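Long-range contacts in enoyl-CoA hydratase subunit II (Geobacillus kaustophilus, PDB 2EJ5), which probably hydrates enoyl-CoA thioesters in phenylacetic acid breakdown, as a trimeric member of the enoyl-CoA hydratase/isomerase (crotonase) family: residues 2-7 with 29-34; 119-124 with 165-170; 93-98 with 199-204; 11-16 with 50-55; 127-132 with 156-161. All coordinates share one frame; numbering follows the deposited sequence.

Interaction 1 of 5, residues 2-7 with 29-34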
# COMPACT_ATOMS: atom_id res chain seq x y z
N TYR A 2 -18.45 6.76 -33.68
CA TYR A 2 -18.89 6.40 -32.33
C TYR A 2 -20.04 7.33 -31.97
O TYR A 2 -20.05 8.47 -32.41
CB TYR A 2 -17.75 6.59 -31.31
CG TYR A 2 -16.58 5.60 -31.41
CD1 TYR A 2 -16.77 4.23 -31.21
CD2 TYR A 2 -15.29 6.05 -31.65
CE1 TYR A 2 -15.70 3.33 -31.29
CE2 TYR A 2 -14.21 5.17 -31.71
CZ TYR A 2 -14.43 3.82 -31.54
OH TYR A 2 -13.37 2.96 -31.60
N GLU A 3 -20.98 6.87 -31.15
CA GLU A 3 -22.17 7.67 -30.81
C GLU A 3 -22.25 8.16 -29.38
O GLU A 3 -22.90 9.17 -29.11
CB GLU A 3 -23.43 6.88 -31.12
CG GLU A 3 -23.31 6.08 -32.38
CD GLU A 3 -24.56 5.31 -32.70
OE1 GLU A 3 -24.74 5.04 -33.90
OE2 GLU A 3 -25.34 4.99 -31.76
N THR A 4 -21.61 7.44 -28.45
CA THR A 4 -21.67 7.83 -27.04
C THR A 4 -20.34 8.41 -26.56
O THR A 4 -20.26 8.96 -25.47
CB THR A 4 -22.04 6.66 -26.12
OG1 THR A 4 -21.01 5.67 -26.19
CG2 THR A 4 -23.40 6.04 -26.54
N ILE A 5 -19.30 8.24 -27.37
CA ILE A 5 -18.00 8.85 -27.10
C ILE A 5 -17.48 9.51 -28.37
O ILE A 5 -18.00 9.29 -29.49
CB ILE A 5 -16.95 7.80 -26.63
CG1 ILE A 5 -16.47 6.94 -27.80
CG2 ILE A 5 -17.52 6.93 -25.45
CD1 ILE A 5 -15.24 6.15 -27.52
N ARG A 6 -16.44 10.32 -28.17
CA ARG A 6 -15.69 10.96 -29.23
C ARG A 6 -14.26 10.44 -29.09
O ARG A 6 -13.71 10.37 -27.97
CB ARG A 6 -15.77 12.50 -29.07
CG ARG A 6 -15.41 13.33 -30.30
CD ARG A 6 -15.99 14.77 -30.15
NE ARG A 6 -15.33 15.54 -29.10
CZ ARG A 6 -15.94 16.35 -28.24
NH1 ARG A 6 -17.27 16.52 -28.27
NH2 ARG A 6 -15.22 16.99 -27.32
N TYR A 7 -13.70 10.02 -30.22
CA TYR A 7 -12.35 9.55 -30.28
C TYR A 7 -11.65 10.35 -31.36
O TYR A 7 -12.06 10.31 -32.52
CB TYR A 7 -12.31 8.05 -30.60
CG TYR A 7 -10.93 7.45 -30.68
CD1 TYR A 7 -10.21 7.11 -29.51
CD2 TYR A 7 -10.33 7.22 -31.90
CE1 TYR A 7 -8.93 6.57 -29.60
CE2 TYR A 7 -9.06 6.70 -31.99
CZ TYR A 7 -8.36 6.36 -30.83
OH TYR A 7 -7.11 5.80 -30.95
N GLU A 29 -24.72 0.25 -22.30
CA GLU A 29 -24.15 -0.88 -23.05
C GLU A 29 -23.24 -0.47 -24.23
O GLU A 29 -22.14 -1.02 -24.39
CB GLU A 29 -25.28 -1.81 -23.51
CG GLU A 29 -24.85 -3.01 -24.32
CD GLU A 29 -26.02 -3.91 -24.71
OE1 GLU A 29 -27.16 -3.38 -24.92
OE2 GLU A 29 -25.80 -5.14 -24.80
N GLN A 30 -23.67 0.49 -25.05
CA GLN A 30 -22.84 0.89 -26.17
C GLN A 30 -21.67 1.84 -25.81
O GLN A 30 -20.65 1.79 -26.48
CB GLN A 30 -23.64 1.38 -27.40
CG GLN A 30 -24.09 2.82 -27.40
CD GLN A 30 -24.76 3.21 -28.71
OE1 GLN A 30 -24.09 3.40 -29.76
NE2 GLN A 30 -26.08 3.34 -28.68
N MET A 31 -21.81 2.66 -24.77
CA MET A 31 -20.67 3.44 -24.25
C MET A 31 -19.61 2.47 -23.77
O MET A 31 -18.46 2.65 -24.08
CB MET A 31 -21.05 4.41 -23.13
CG MET A 31 -19.83 5.33 -22.69
SD MET A 31 -20.02 6.42 -21.28
CE MET A 31 -18.34 6.90 -21.23
N ASN A 32 -20.02 1.46 -23.00
CA ASN A 32 -19.09 0.42 -22.58
C ASN A 32 -18.40 -0.21 -23.76
O ASN A 32 -17.19 -0.38 -23.76
CB ASN A 32 -19.80 -0.66 -21.74
CG ASN A 32 -20.05 -0.21 -20.35
OD1 ASN A 32 -19.13 0.25 -19.65
ND2 ASN A 32 -21.30 -0.30 -19.91
N ALA A 33 -19.18 -0.59 -24.78
CA ALA A 33 -18.63 -1.22 -25.94
C ALA A 33 -17.71 -0.31 -26.76
O ALA A 33 -16.73 -0.78 -27.33
CB ALA A 33 -19.77 -1.75 -26.82
N GLU A 34 -18.07 0.96 -26.87
CA GLU A 34 -17.28 1.90 -27.69
C GLU A 34 -15.95 2.22 -27.00
O GLU A 34 -14.92 2.26 -27.63
CB GLU A 34 -18.07 3.18 -27.99
CG GLU A 34 -19.33 2.90 -28.86
CD GLU A 34 -20.11 4.14 -29.22
OE1 GLU A 34 -20.07 5.13 -28.44
OE2 GLU A 34 -20.78 4.12 -30.29

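Interaction 2 of 5, residues 119-124 with 165-170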
# COMPACT_ATOMS: atom_id res chain seq x y z
N ARG A 119 -4.35 11.06 -12.79
CA ARG A 119 -5.66 11.70 -12.60
C ARG A 119 -5.42 13.20 -12.41
O ARG A 119 -4.82 13.61 -11.41
CB ARG A 119 -6.39 11.15 -11.34
CG ARG A 119 -7.10 9.75 -11.53
CD ARG A 119 -7.39 9.03 -10.18
NE ARG A 119 -6.10 8.64 -9.65
CZ ARG A 119 -5.38 7.63 -10.15
NH1 ARG A 119 -5.88 6.89 -11.13
NH2 ARG A 119 -4.18 7.37 -9.68
N LEU A 120 -5.83 14.00 -13.40
CA LEU A 120 -5.71 15.45 -13.32
C LEU A 120 -7.10 15.90 -12.95
O LEU A 120 -8.03 15.69 -13.72
CB LEU A 120 -5.31 16.04 -14.69
CG LEU A 120 -4.05 15.52 -15.37
CD1 LEU A 120 -3.84 16.20 -16.76
CD2 LEU A 120 -2.80 15.74 -14.46
N LEU A 121 -7.24 16.52 -11.80
CA LEU A 121 -8.55 16.94 -11.35
C LEU A 121 -8.68 18.45 -11.56
O LEU A 121 -7.82 19.21 -11.13
CB LEU A 121 -8.74 16.60 -9.88
CG LEU A 121 -9.32 15.23 -9.49
CD1 LEU A 121 -8.74 14.01 -10.19
CD2 LEU A 121 -9.18 15.11 -7.98
N SER A 122 -9.74 18.86 -12.24
CA SER A 122 -10.08 20.27 -12.29
C SER A 122 -10.44 20.72 -10.89
O SER A 122 -10.83 19.89 -10.05
CB SER A 122 -11.25 20.48 -13.23
OG SER A 122 -11.93 21.63 -12.83
N GLU A 123 -10.35 22.02 -10.59
CA GLU A 123 -10.66 22.44 -9.22
C GLU A 123 -12.11 22.17 -8.82
O GLU A 123 -12.43 22.16 -7.63
CB GLU A 123 -10.26 23.90 -8.94
CG GLU A 123 -11.06 24.95 -9.66
CD GLU A 123 -10.52 26.39 -9.38
OE1 GLU A 123 -10.36 26.76 -8.17
OE2 GLU A 123 -10.28 27.13 -10.36
N LYS A 124 -12.99 21.92 -9.80
CA LYS A 124 -14.40 21.67 -9.52
C LYS A 124 -14.78 20.17 -9.58
O LYS A 124 -15.94 19.83 -9.42
CB LYS A 124 -15.28 22.48 -10.47
CG LYS A 124 -15.37 21.95 -11.89
CD LYS A 124 -16.49 22.66 -12.68
CE LYS A 124 -16.42 22.35 -14.18
NZ LYS A 124 -16.94 20.97 -14.50
N VAL A 165 -15.69 13.28 -1.94
CA VAL A 165 -14.46 14.02 -1.66
C VAL A 165 -14.23 15.12 -2.69
O VAL A 165 -14.44 14.92 -3.88
CB VAL A 165 -13.19 13.12 -1.54
CG1 VAL A 165 -13.26 12.25 -0.27
CG2 VAL A 165 -13.02 12.24 -2.72
N THR A 166 -13.76 16.27 -2.22
CA THR A 166 -13.43 17.38 -3.11
C THR A 166 -12.10 17.11 -3.83
O THR A 166 -11.40 16.13 -3.51
CB THR A 166 -13.34 18.66 -2.32
OG1 THR A 166 -12.28 18.54 -1.37
CG2 THR A 166 -14.68 18.93 -1.57
N ALA A 167 -11.79 17.92 -4.85
CA ALA A 167 -10.52 17.79 -5.58
C ALA A 167 -9.35 17.88 -4.61
O ALA A 167 -8.43 17.07 -4.66
CB ALA A 167 -10.39 18.89 -6.68
N GLU A 168 -9.40 18.84 -3.68
CA GLU A 168 -8.24 19.04 -2.80
C GLU A 168 -8.14 17.91 -1.78
O GLU A 168 -7.05 17.51 -1.43
CB GLU A 168 -8.23 20.42 -2.15
CG GLU A 168 -8.02 21.59 -3.17
CD GLU A 168 -6.56 21.78 -3.66
OE1 GLU A 168 -5.62 21.06 -3.25
OE2 GLU A 168 -6.35 22.71 -4.48
N GLU A 169 -9.29 17.39 -1.34
CA GLU A 169 -9.33 16.22 -0.46
C GLU A 169 -8.82 14.98 -1.16
O GLU A 169 -8.04 14.23 -0.57
CB GLU A 169 -10.72 15.99 0.15
CG GLU A 169 -11.23 17.18 0.97
CD GLU A 169 -12.72 17.11 1.31
OE1 GLU A 169 -13.48 16.39 0.65
OE2 GLU A 169 -13.13 17.80 2.27
N ALA A 170 -9.21 14.78 -2.42
CA ALA A 170 -8.63 13.71 -3.25
C ALA A 170 -7.11 13.84 -3.38
O ALA A 170 -6.37 12.84 -3.26
CB ALA A 170 -9.29 13.68 -4.64
O HOH W 1 -13.57 20.34 -5.74

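Interaction 3 of 5, residues 93-98 with 199-204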
# COMPACT_ATOMS: atom_id res chain seq x y z
N LEU A 93 -3.96 -2.17 -21.58
CA LEU A 93 -3.40 -1.12 -22.44
C LEU A 93 -2.04 -0.62 -21.93
O LEU A 93 -1.94 -0.11 -20.80
CB LEU A 93 -4.41 0.04 -22.56
CG LEU A 93 -4.06 1.29 -23.39
CD1 LEU A 93 -3.70 0.91 -24.86
CD2 LEU A 93 -5.21 2.22 -23.35
N GLU A 94 -1.02 -0.71 -22.80
CA GLU A 94 0.37 -0.37 -22.49
C GLU A 94 0.78 1.01 -23.03
O GLU A 94 1.92 1.19 -23.48
CB GLU A 94 1.34 -1.35 -23.16
CG GLU A 94 1.04 -2.83 -23.16
CD GLU A 94 1.46 -3.47 -21.89
OE1 GLU A 94 1.33 -2.73 -20.92
OE2 GLU A 94 1.89 -4.66 -21.83
N LYS A 95 -0.15 1.94 -23.13
CA LYS A 95 0.19 3.32 -23.43
C LYS A 95 -0.25 4.05 -22.18
O LYS A 95 -1.16 3.55 -21.50
CB LYS A 95 -0.62 3.84 -24.62
CG LYS A 95 -0.55 2.98 -25.93
CD LYS A 95 0.44 3.50 -26.89
CE LYS A 95 0.59 2.61 -28.14
NZ LYS A 95 -0.37 3.07 -29.19
N PRO A 96 0.35 5.22 -21.88
CA PRO A 96 -0.12 5.93 -20.71
C PRO A 96 -1.51 6.49 -20.91
O PRO A 96 -1.87 6.93 -22.02
CB PRO A 96 0.95 7.05 -20.49
CG PRO A 96 1.49 7.35 -21.87
CD PRO A 96 1.45 5.95 -22.58
N VAL A 97 -2.28 6.48 -19.84
CA VAL A 97 -3.68 6.91 -19.89
C VAL A 97 -3.91 7.90 -18.77
O VAL A 97 -3.72 7.58 -17.57
CB VAL A 97 -4.68 5.72 -19.75
CG1 VAL A 97 -6.10 6.20 -19.88
CG2 VAL A 97 -4.37 4.63 -20.78
N VAL A 98 -4.30 9.10 -19.17
CA VAL A 98 -4.61 10.13 -18.23
C VAL A 98 -6.11 10.27 -18.10
O VAL A 98 -6.81 10.47 -19.10
CB VAL A 98 -4.04 11.52 -18.75
CG1 VAL A 98 -4.30 12.59 -17.72
CG2 VAL A 98 -2.56 11.39 -19.12
N MET A 199 7.44 11.02 -24.60
CA MET A 199 8.37 10.18 -23.84
C MET A 199 8.53 8.83 -24.54
O MET A 199 7.81 8.55 -25.52
CB MET A 199 7.81 10.00 -22.40
CG MET A 199 7.62 11.29 -21.63
SD MET A 199 7.49 10.97 -19.86
CE MET A 199 9.22 10.63 -19.47
N PRO A 200 9.48 7.99 -24.07
CA PRO A 200 9.70 6.65 -24.67
C PRO A 200 8.53 5.70 -24.39
O PRO A 200 8.53 4.96 -23.41
CB PRO A 200 10.96 6.13 -23.96
CG PRO A 200 11.61 7.36 -23.43
CD PRO A 200 10.45 8.23 -22.99
N THR A 201 7.54 5.78 -25.25
CA THR A 201 6.29 5.06 -25.08
C THR A 201 6.46 3.54 -24.83
O THR A 201 5.70 2.96 -24.05
CB THR A 201 5.45 5.31 -26.36
OG1 THR A 201 5.55 6.70 -26.68
CG2 THR A 201 4.01 4.92 -26.12
N LYS A 202 7.44 2.91 -25.48
CA LYS A 202 7.64 1.45 -25.30
C LYS A 202 8.15 1.14 -23.89
O LYS A 202 7.78 0.13 -23.30
CB LYS A 202 8.64 0.86 -26.30
CG LYS A 202 8.10 0.77 -27.77
CD LYS A 202 6.90 -0.20 -27.93
CE LYS A 202 6.61 -0.52 -29.41
NZ LYS A 202 7.15 0.50 -30.31
N ALA A 203 9.02 1.99 -23.36
CA ALA A 203 9.46 1.83 -21.95
C ALA A 203 8.29 2.06 -21.01
O ALA A 203 8.18 1.36 -20.01
CB ALA A 203 10.60 2.76 -21.61
N ILE A 204 7.42 3.01 -21.34
CA ILE A 204 6.23 3.27 -20.49
C ILE A 204 5.29 2.05 -20.50
O ILE A 204 4.74 1.68 -19.47
CB ILE A 204 5.46 4.55 -20.92
CG1 ILE A 204 6.34 5.81 -20.66
CG2 ILE A 204 4.10 4.67 -20.16
CD1 ILE A 204 5.74 7.07 -21.29

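Interaction 4 of 5, residues 11-16 with 50-55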
# COMPACT_ATOMS: atom_id res chain seq x y z
N GLY A 11 -2.26 15.18 -32.72
CA GLY A 11 -0.82 15.05 -32.59
C GLY A 11 -0.60 13.57 -32.41
O GLY A 11 -0.96 12.78 -33.29
N GLN A 12 -0.03 13.20 -31.26
CA GLN A 12 0.09 11.78 -30.91
C GLN A 12 -0.67 11.42 -29.64
O GLN A 12 -0.32 10.45 -28.96
CB GLN A 12 1.54 11.40 -30.83
CG GLN A 12 2.24 11.70 -32.15
CD GLN A 12 3.49 10.94 -32.30
OE1 GLN A 12 3.52 9.93 -33.00
NE2 GLN A 12 4.53 11.39 -31.64
N VAL A 13 -1.69 12.21 -29.33
CA VAL A 13 -2.57 11.85 -28.24
C VAL A 13 -3.98 11.53 -28.70
O VAL A 13 -4.60 12.29 -29.48
CB VAL A 13 -2.44 12.75 -26.92
CG1 VAL A 13 -1.46 13.92 -27.02
CG2 VAL A 13 -3.77 13.06 -26.21
N ALA A 14 -4.44 10.36 -28.26
CA ALA A 14 -5.84 9.99 -28.46
C ALA A 14 -6.69 10.58 -27.34
O ALA A 14 -6.50 10.28 -26.16
CB ALA A 14 -6.01 8.45 -28.56
N TRP A 15 -7.62 11.44 -27.73
CA TRP A 15 -8.55 12.09 -26.84
C TRP A 15 -9.83 11.24 -26.88
O TRP A 15 -10.52 11.14 -27.91
CB TRP A 15 -8.79 13.53 -27.28
CG TRP A 15 -7.55 14.38 -27.14
CD1 TRP A 15 -6.49 14.49 -28.05
CD2 TRP A 15 -7.20 15.20 -26.03
NE1 TRP A 15 -5.53 15.34 -27.55
CE2 TRP A 15 -5.94 15.80 -26.31
CE3 TRP A 15 -7.83 15.50 -24.80
CZ2 TRP A 15 -5.31 16.67 -25.42
CZ3 TRP A 15 -7.22 16.36 -23.92
CH2 TRP A 15 -5.96 16.95 -24.23
N LEU A 16 -10.10 10.55 -25.77
CA LEU A 16 -11.29 9.72 -25.65
C LEU A 16 -12.26 10.48 -24.76
O LEU A 16 -12.10 10.60 -23.53
CB LEU A 16 -10.90 8.31 -25.13
CG LEU A 16 -11.91 7.15 -25.34
CD1 LEU A 16 -11.32 5.78 -25.00
CD2 LEU A 16 -13.23 7.40 -24.62
N CYS A 50 -0.19 8.50 -26.17
CA CYS A 50 -0.84 8.82 -24.90
C CYS A 50 -2.32 8.79 -25.11
O CYS A 50 -2.81 9.06 -26.22
CB CYS A 50 -0.44 10.23 -24.40
SG CYS A 50 -0.98 10.63 -22.67
N VAL A 51 -3.05 8.46 -24.07
CA VAL A 51 -4.50 8.50 -24.15
C VAL A 51 -5.04 9.42 -23.10
O VAL A 51 -4.59 9.39 -21.95
CB VAL A 51 -5.17 7.08 -24.01
CG1 VAL A 51 -6.70 7.19 -24.06
CG2 VAL A 51 -4.69 6.16 -25.12
N VAL A 52 -6.02 10.23 -23.46
CA VAL A 52 -6.70 11.04 -22.47
C VAL A 52 -8.16 10.65 -22.44
O VAL A 52 -8.83 10.67 -23.46
CB VAL A 52 -6.57 12.58 -22.74
CG1 VAL A 52 -7.35 13.43 -21.68
CG2 VAL A 52 -5.11 12.98 -22.78
N ILE A 53 -8.68 10.34 -21.26
CA ILE A 53 -10.13 10.15 -21.08
C ILE A 53 -10.68 11.32 -20.28
O ILE A 53 -10.16 11.66 -19.21
CB ILE A 53 -10.40 8.81 -20.33
CG1 ILE A 53 -9.72 7.66 -21.07
CG2 ILE A 53 -11.91 8.64 -20.03
CD1 ILE A 53 -9.93 6.22 -20.50
N THR A 54 -11.72 11.96 -20.81
CA THR A 54 -12.35 13.10 -20.16
C THR A 54 -13.84 13.07 -20.47
O THR A 54 -14.27 12.31 -21.34
CB THR A 54 -11.71 14.43 -20.63
OG1 THR A 54 -12.09 15.47 -19.75
CG2 THR A 54 -12.13 14.80 -22.04
N GLY A 55 -14.62 13.83 -19.73
CA GLY A 55 -16.07 13.90 -19.93
C GLY A 55 -16.50 15.17 -20.68
O GLY A 55 -15.97 16.24 -20.44

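Interaction 5 of 5, residues 127-132 with 156-161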
# COMPACT_ATOMS: atom_id res chain seq x y z
N PHE A 127 -14.93 13.17 -6.26
CA PHE A 127 -15.08 11.74 -6.38
C PHE A 127 -16.19 11.36 -5.42
O PHE A 127 -16.17 11.74 -4.25
CB PHE A 127 -13.77 11.01 -6.03
CG PHE A 127 -12.72 11.04 -7.10
CD1 PHE A 127 -13.02 10.70 -8.43
CD2 PHE A 127 -11.39 11.33 -6.77
CE1 PHE A 127 -12.03 10.69 -9.40
CE2 PHE A 127 -10.38 11.33 -7.72
CZ PHE A 127 -10.68 10.99 -9.04
N ALA A 128 -17.16 10.60 -5.93
CA ALA A 128 -18.28 10.18 -5.12
C ALA A 128 -18.38 8.65 -5.11
O ALA A 128 -18.83 8.06 -6.07
CB ALA A 128 -19.59 10.85 -5.67
N PRO A 129 -17.96 7.99 -4.00
CA PRO A 129 -18.07 6.52 -3.98
C PRO A 129 -19.49 6.18 -3.55
O PRO A 129 -19.74 5.80 -2.40
CB PRO A 129 -17.05 6.09 -2.91
CG PRO A 129 -16.72 7.32 -2.10
CD PRO A 129 -17.38 8.52 -2.75
N ALA A 130 -20.41 6.34 -4.49
CA ALA A 130 -21.83 6.49 -4.16
C ALA A 130 -22.59 5.16 -4.07
O ALA A 130 -23.74 5.14 -3.59
CB ALA A 130 -22.50 7.40 -5.18
N PHE A 131 -21.96 4.08 -4.53
CA PHE A 131 -22.58 2.73 -4.56
C PHE A 131 -23.38 2.39 -3.27
O PHE A 131 -24.57 2.01 -3.33
CB PHE A 131 -21.49 1.67 -4.79
CG PHE A 131 -20.55 1.96 -5.92
CD1 PHE A 131 -20.82 1.50 -7.20
CD2 PHE A 131 -19.33 2.64 -5.67
CE1 PHE A 131 -19.92 1.69 -8.26
CE2 PHE A 131 -18.43 2.87 -6.70
CZ PHE A 131 -18.72 2.38 -8.01
N ILE A 132 -22.74 2.59 -2.12
CA ILE A 132 -23.33 2.20 -0.83
C ILE A 132 -24.71 2.85 -0.55
O ILE A 132 -25.59 2.22 0.09
CB ILE A 132 -22.36 2.43 0.37
CG1 ILE A 132 -22.87 1.70 1.63
CG2 ILE A 132 -22.10 3.96 0.65
CD1 ILE A 132 -22.77 0.17 1.53
N LEU A 156 -11.78 1.16 2.67
CA LEU A 156 -13.00 0.71 3.37
C LEU A 156 -13.87 1.93 3.79
O LEU A 156 -15.09 1.93 3.61
CB LEU A 156 -12.63 -0.19 4.55
CG LEU A 156 -13.83 -0.90 5.20
CD1 LEU A 156 -13.47 -2.28 5.72
CD2 LEU A 156 -14.38 0.00 6.27
N GLU A 157 -13.24 2.98 4.28
CA GLU A 157 -13.93 4.18 4.70
C GLU A 157 -14.68 4.83 3.53
O GLU A 157 -15.88 5.13 3.63
CB GLU A 157 -12.98 5.16 5.39
CG GLU A 157 -13.73 6.40 5.90
CD GLU A 157 -12.83 7.42 6.60
OE1 GLU A 157 -11.74 7.05 7.09
OE2 GLU A 157 -13.26 8.62 6.66
N LEU A 158 -14.00 4.94 2.40
CA LEU A 158 -14.60 5.43 1.18
C LEU A 158 -15.74 4.56 0.71
O LEU A 158 -16.82 5.08 0.48
CB LEU A 158 -13.54 5.54 0.09
CG LEU A 158 -12.57 6.72 0.31
CD1 LEU A 158 -11.58 6.68 -0.82
CD2 LEU A 158 -13.30 8.05 0.30
N ALA A 159 -15.51 3.24 0.59
CA ALA A 159 -16.55 2.31 0.17
C ALA A 159 -17.73 2.24 1.12
O ALA A 159 -18.85 2.01 0.67
CB ALA A 159 -15.98 0.88 -0.03
N VAL A 160 -17.49 2.36 2.42
CA VAL A 160 -18.52 2.05 3.41
C VAL A 160 -19.30 3.29 3.77
O VAL A 160 -20.54 3.27 3.78
CB VAL A 160 -17.98 1.27 4.67
CG1 VAL A 160 -19.00 1.25 5.85
CG2 VAL A 160 -17.56 -0.13 4.28
N LEU A 161 -18.58 4.36 4.06
CA LEU A 161 -19.25 5.59 4.46
C LEU A 161 -19.77 6.35 3.25
O LEU A 161 -20.75 7.10 3.35
CB LEU A 161 -18.32 6.43 5.33
CG LEU A 161 -17.99 5.73 6.66
CD1 LEU A 161 -16.98 6.55 7.46
CD2 LEU A 161 -19.26 5.41 7.52
O HOH W 2 -19.83 3.04 -1.93

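Interaction 1 of 5, residues 2-7 with 29-34
Glu34 reaches from the first turns of helix 29-44 into the bend of chain ahead of strand 5-10, and its carboxylate is taken up there by the backbone of residues 3-5 and the hydroxyl of Thr4. Its CB lies 3.6 Å from Tyr2 CD1; the approach to the ring is oblique, with the two side chains sliding past each other in opposite directions. CG passes the same ring carbon at 3.7 Å. The chain runs on extended (chi2 -178°) and delivers the carboxylate to the bend. OE2 takes the N-H of Glu3 at 2.9 Å, nearly straight at 171°, from the syn side but somewhat out of the carboxylate plane. OE1 receives Thr4 N at 2.8 Å through its syn lone pair, and Thr4 OG1 donates to the same oxygen at 2.5 Å, a very short value that should not be pressed. A weak bond from Ile5 N also falls on OE1. In the crotonase fold this joins the start of the outermost strand, 5-10, to the helix that crosses from strand 13-18 to strand 50-55. The two backbone N-H bonds, one to each oxygen, fix the rotation of the carboxylate, which is likely to stay charged. Thr4 faces the helix: its CG2 packs on Gln30 CG at 3.4 Å, while OG1 comes within 3.3 Å of Met31 CB. Ile5 turns CG2 to Met31 CG, 3.9 Å away, the two side chains crossing at about a right angle. The Tyr2 OH is hydrogen-bonded to Gln41, two turns beyond Glu34 on helix 29-44.

Interaction 2 of 5, residues 119-124 with 165-170
With CG swung beside the backbone N (chi1 -89°) and chi2 at 46°, Leu121 sends its CD2 branch from strand 118-122 to the first turn of helix 167-173. That methyl meets Ala170 CB at 3.6 Å and Ala167 CA at 3.8 Å, resting on two alanines one turn apart whose small side chains let the helix come close. Phe127 packs against both Leu121 and Ala170 and closes this apolar patch. Nearer the end of the strand the contact changes character. Ala167 CB lies 3.5 Å from Ser122 O, methyl against carbonyl, and a bound water joins the two backbones: it donates to Glu123 O at 2.9 Å and accepts from Ala167 N at 3.1 Å. The water thus satisfies an N-H of the first helical turn, where no earlier carbonyl of the helix can serve. Both ends are shaped by local bonds. Ser122 OG accepts from Lys124 N at 3.2 Å in an ST turn that bends the chain off the strand. On the other side Thr166 OG1 takes the N-H of Glu169, and Glu169 OE1 answers by accepting from Thr166 N at 2.9 Å, from above the carboxylate plane: a capping box, the classic signature of a helix N-terminus.

Interaction 3 of 5, residues 93-98 with 199-204
Pro96 and Ile204 meet at about a right angle, the proline ring just ahead of strand 97-101 and the isoleucine in the first turn of helix 201-216. The touching branch of Ile204 is CG2, set anti to the backbone N by a chi1 of -67° for CG1, and it lies against the ring with CD at 3.8 Å and CB at 4.0 Å. One methyl therefore rests across several ring carbons rather than on a single atom. Beside this pair, Lys95 and Thr201 cross at a slant: the lysine CD touches Thr201 CG2 at 3.9 Å, aliphatic stem to methyl. The lysine chain is bent at chi2 (-97°) and again at its end. Its CB starts away from the helix, and the ammonium group is carried off to the backbone carbonyls of Ala42, Asp45 and Val48. Thr201 divides its branches likewise, the methyl against Lys95 CD, OG1 hydrogen-bonded to Arg49 NE. Glu94 turns its carboxylate further along the same helix, to salt bridges with Arg209 and Arg212. Ile132 of the second subunit also packs on Ile204 and Met199, so this corner joins the sheet to a helix lying at the trimer interface. Between the two segments themselves the side chains meet through carbon alone, so the fit depends on shape, while the polar ends of Glu94, Lys95 and Thr201 bond elsewhere.

Interaction 4 of 5, residues 11-16 with 50-55
Strands 13-18 and 50-55 are the two parallel arms of a beta-alpha-beta unit, with helix 29-44 as the crossover, and Val52 bonds to Ala14 and Leu16, the residues flanking its bridge partner Trp15. Ala14 N donates to Cys50 O at 2.9 Å, Val52 N to Ala14 O at 2.7 Å, Leu16 N to Val52 O at 2.6 Å and Thr54 N to Leu16 O at 3.1 Å. The middle pair are nearly straight, and Val52 is gripped through both its N-H and its carbonyl. The strand directions differ by 18°. Leu16, Ala14, Val51 and Ile53 share one face, where helix 29-44 covers Leu16 with Val35, Ala38 and Leu39, and Val51 with Ala42. The other face carries Val13, Trp15, Cys50 and Val52. Here Trp15, with CG beside its backbone N (chi1 -66°), lies alongside Val52 and points the same way. The six-membered ring is the part that touches: CZ3 comes to Val52 CG1 at 3.7 Å, and Val52 CG2 stands over the ring face, 4.2 Å from its centroid, in a CH-pi contact. Val13 CG2 comes over the same face near the rim and also meets Val52 CG2, 3.7 Å away, so the three residues interlock. A serine in place of Trp15 would probably open a gap over Val52 and Val13, whose methyls would lose the ring face they pack on. Helix 185-197 lies over this face, with Val189 on Trp15 and Ala193 on Val13 and Val52. The result is a parallel beta-alpha-beta crossover with helices packed on both faces of the sheet, as in the spiral core of the crotonase fold.

Interaction 5 of 5, residues 127-132 with 156-161
Just after strand 126-128 of the smaller sheet of this crotonase-fold subunit, Pro129 and Ile132 lean on backbone carbonyls in the last turns of helix 152-161. The proline ring presses its CG on Leu158 O at 3.4 Å, with Leu158 CD2 beyond at 4.2 Å. Ile132 reaches the next two carbonyls: CB lies 3.5 Å from Ala159 O, and CG1 is 3.5 Å from Val160 O. The placing of its two branches follows from chi1 of -166°, which sets CG1 anti to the backbone N and puts CG2 in the more hindered position between N and carbonyl carbon, close to the same two oxygens. An alanine at Ile132 is likely to leave Val160 O without its aliphatic cover and to weaken the hold on the end of the helix. The loop itself is shaped by an inverse gamma turn centred on Pro129. Further out, Met110 of helix 108-115 packs on the proline, and the third subunit adds its Ala203 against Ile132 and its Leu196 against Val160, so the contact borders a trimer interface. A single water binds the two segments together: it donates to Pro129 O at 2.8 Å and to Ala159 O at 3.0 Å, and accepts from Ile132 N at 3.0 Å.

Four of the five contacts reach the six-stranded sheet: interaction 1 at its outermost strand 5-10, then interaction 4, interaction 3 and interaction 2 on successive strands. Interactions 3 and 4 are close, their centres about 12 Å apart, and strands 97-101 and 50-55 hydrogen-bond between them; interactions 1 and 4 touch through Ile5 and Leu16 and alternate along the chain. Interaction 5 lies beyond the main sheet, about 30 Å between centres from interaction 3, and falls within the span of interaction 2, to which Phe127 joins it. Although far apart in one chain, 3 and 5 both face neighbouring subunits, Ile132 packing on residues 199-204 of another copy, so the trimer brings their surfaces together.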